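Local structure of catechol 1,2 dioxygenase (Acinetobacter radioresistens, 2XSU) at residues G189-L194 and V226-S231. The protein probably catalyses the intradiol cleavage of catechol by O2 to cis,cis-muconate, using a bound ferric ion. The protein carries 1 engineered substitution. Numbering follows the deposited sequence.
Sequences GKYVAL and VHYFVS. With FE (Fe (III) ion), chain B.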
# COMPACT_ATOMS: atom_id res chain seq x y z
N GLY A 189 38.46 11.53 19.41
CA GLY A 189 37.07 11.73 18.98
C GLY A 189 36.94 11.85 17.48
O GLY A 189 35.90 12.29 16.98
N LYS A 190 37.98 11.47 16.75
CA LYS A 190 38.04 11.68 15.30
C LYS A 190 37.62 10.48 14.48
O LYS A 190 37.86 9.32 14.85
CB LYS A 190 39.46 12.08 14.87
CG LYS A 190 39.90 13.51 15.25
CD LYS A 190 39.34 14.60 14.28
CE LYS A 190 39.43 14.27 12.77
NZ LYS A 190 40.84 14.20 12.24
N TYR A 191 36.94 10.75 13.35
CA TYR A 191 36.77 9.80 12.27
C TYR A 191 37.30 10.38 10.95
O TYR A 191 37.26 11.59 10.73
CB TYR A 191 35.29 9.34 12.13
CG TYR A 191 34.42 10.40 11.46
CD1 TYR A 191 34.15 10.32 10.09
CD2 TYR A 191 33.91 11.47 12.18
CE1 TYR A 191 33.38 11.33 9.42
CE2 TYR A 191 33.11 12.47 11.55
CZ TYR A 191 32.86 12.37 10.18
OH TYR A 191 32.11 13.35 9.56
N VAL A 192 37.78 9.51 10.08
CA VAL A 192 38.20 9.89 8.73
C VAL A 192 37.69 8.83 7.77
O VAL A 192 37.91 7.62 7.96
CB VAL A 192 39.76 9.96 8.60
CG1 VAL A 192 40.18 10.32 7.17
CG2 VAL A 192 40.35 10.91 9.61
N ALA A 193 36.97 9.29 6.75
CA ALA A 193 36.58 8.44 5.66
C ALA A 193 37.24 8.88 4.36
O ALA A 193 37.13 10.02 3.93
CB ALA A 193 35.04 8.46 5.50
N LEU A 194 37.91 7.93 3.71
CA LEU A 194 38.43 8.11 2.35
C LEU A 194 37.46 7.46 1.37
O LEU A 194 37.17 6.26 1.42
CB LEU A 194 39.86 7.51 2.23
CG LEU A 194 40.47 7.47 0.81
CD1 LEU A 194 40.61 8.86 0.18
CD2 LEU A 194 41.83 6.72 0.84
N VAL A 226 25.62 12.62 1.96
CA VAL A 226 26.14 11.43 2.65
C VAL A 226 25.29 11.23 3.91
O VAL A 226 25.08 12.18 4.70
CB VAL A 226 27.65 11.62 3.03
CG1 VAL A 226 28.17 10.43 3.88
CG2 VAL A 226 28.51 11.79 1.74
N HIS A 227 24.81 10.01 4.11
CA HIS A 227 23.96 9.68 5.26
C HIS A 227 24.80 9.32 6.48
O HIS A 227 25.87 8.71 6.34
CB HIS A 227 23.15 8.42 4.90
CG HIS A 227 22.13 8.62 3.84
ND1 HIS A 227 20.87 9.11 4.13
CD2 HIS A 227 22.13 8.37 2.50
CE1 HIS A 227 20.15 9.16 3.01
NE2 HIS A 227 20.90 8.75 2.00
N TYR A 228 24.27 9.62 7.68
CA TYR A 228 24.90 9.28 8.95
C TYR A 228 23.91 8.71 9.96
O TYR A 228 22.83 9.28 10.15
CB TYR A 228 25.48 10.53 9.61
CG TYR A 228 26.76 11.06 9.06
CD1 TYR A 228 26.80 11.69 7.82
CD2 TYR A 228 27.95 10.99 9.83
CE1 TYR A 228 28.00 12.19 7.31
CE2 TYR A 228 29.15 11.52 9.33
CZ TYR A 228 29.16 12.12 8.07
OH TYR A 228 30.30 12.63 7.54
N PHE A 229 24.28 7.60 10.62
CA PHE A 229 23.81 7.32 11.99
C PHE A 229 25.00 7.56 12.93
O PHE A 229 26.10 7.07 12.65
CB PHE A 229 23.40 5.85 12.22
CG PHE A 229 22.11 5.42 11.57
CD1 PHE A 229 20.94 6.17 11.69
CD2 PHE A 229 22.05 4.19 10.89
CE1 PHE A 229 19.73 5.74 11.11
CE2 PHE A 229 20.86 3.76 10.33
CZ PHE A 229 19.69 4.54 10.42
N VAL A 230 24.80 8.29 14.03
CA VAL A 230 25.86 8.45 15.04
C VAL A 230 25.28 8.03 16.38
O VAL A 230 24.23 8.50 16.78
CB VAL A 230 26.46 9.87 15.08
CG1 VAL A 230 27.71 9.92 16.04
CG2 VAL A 230 26.86 10.34 13.65
N SER A 231 25.98 7.14 17.08
CA SER A 231 25.48 6.67 18.39
C SER A 231 26.65 6.48 19.34
O SER A 231 27.76 6.24 18.89
CB SER A 231 24.68 5.37 18.24
OG SER A 231 25.45 4.30 17.68
FE FE B . 20.48 8.84 -0.04
O HOH W 1 18.64 7.75 0.19
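Tyr-191 and Tyr-228 reach toward each other from strands that run in roughly opposite directions in facing layers of a beta sandwich, too far apart for backbone pairing: even the nearest alpha carbons, CA of Tyr-191 and CA of Val-230, are 11.3 Å apart. The gap is bridged by two phenols, a compact example of how a sandwich interior can accommodate polar groups by joining them to one another. Tyr-228 OH donates a hydrogen bond of 2.8 Å to Tyr-191 OH, which in turn is hydrogen-bonded to the carbonyl oxygen of Phe-289. The buried Tyr-191 hydroxyl is thus engaged on both its accepting and donating sides, forming a short hydrogen-bond chain from phenol to phenol to backbone.

The side chains cross at about a right angle, and Tyr-191 OH arrives at the edge of the Tyr-228 ring, near its plane. Contact is confined to the outer ends of the rings, where Tyr-191 CZ lies 3.9 Å from Tyr-228 CE2. With CG opposite its own carbonyl carbon (chi1 -77°), the Tyr-228 ring extends across the interior to meet Tyr-191.

Strand alternation sends the preceding residue to the other face: His-227 NE2 binds the ferric ion at 2.1 Å, alongside Tyr-167, Tyr-201, His-225 and a water. Tyr-228 thus faces the opposite side of the metal-binding strand, and both tyrosines are buried in the sandwich interior. Around them, Tyr-228 packs on Val-156 and Val-158 of strand 155-159, Thr-240 of strand 238-244 and Ile-139 of strand 136-145, while strand 190-196 is hydrogen-bonded between strands 136-145 and 122-124.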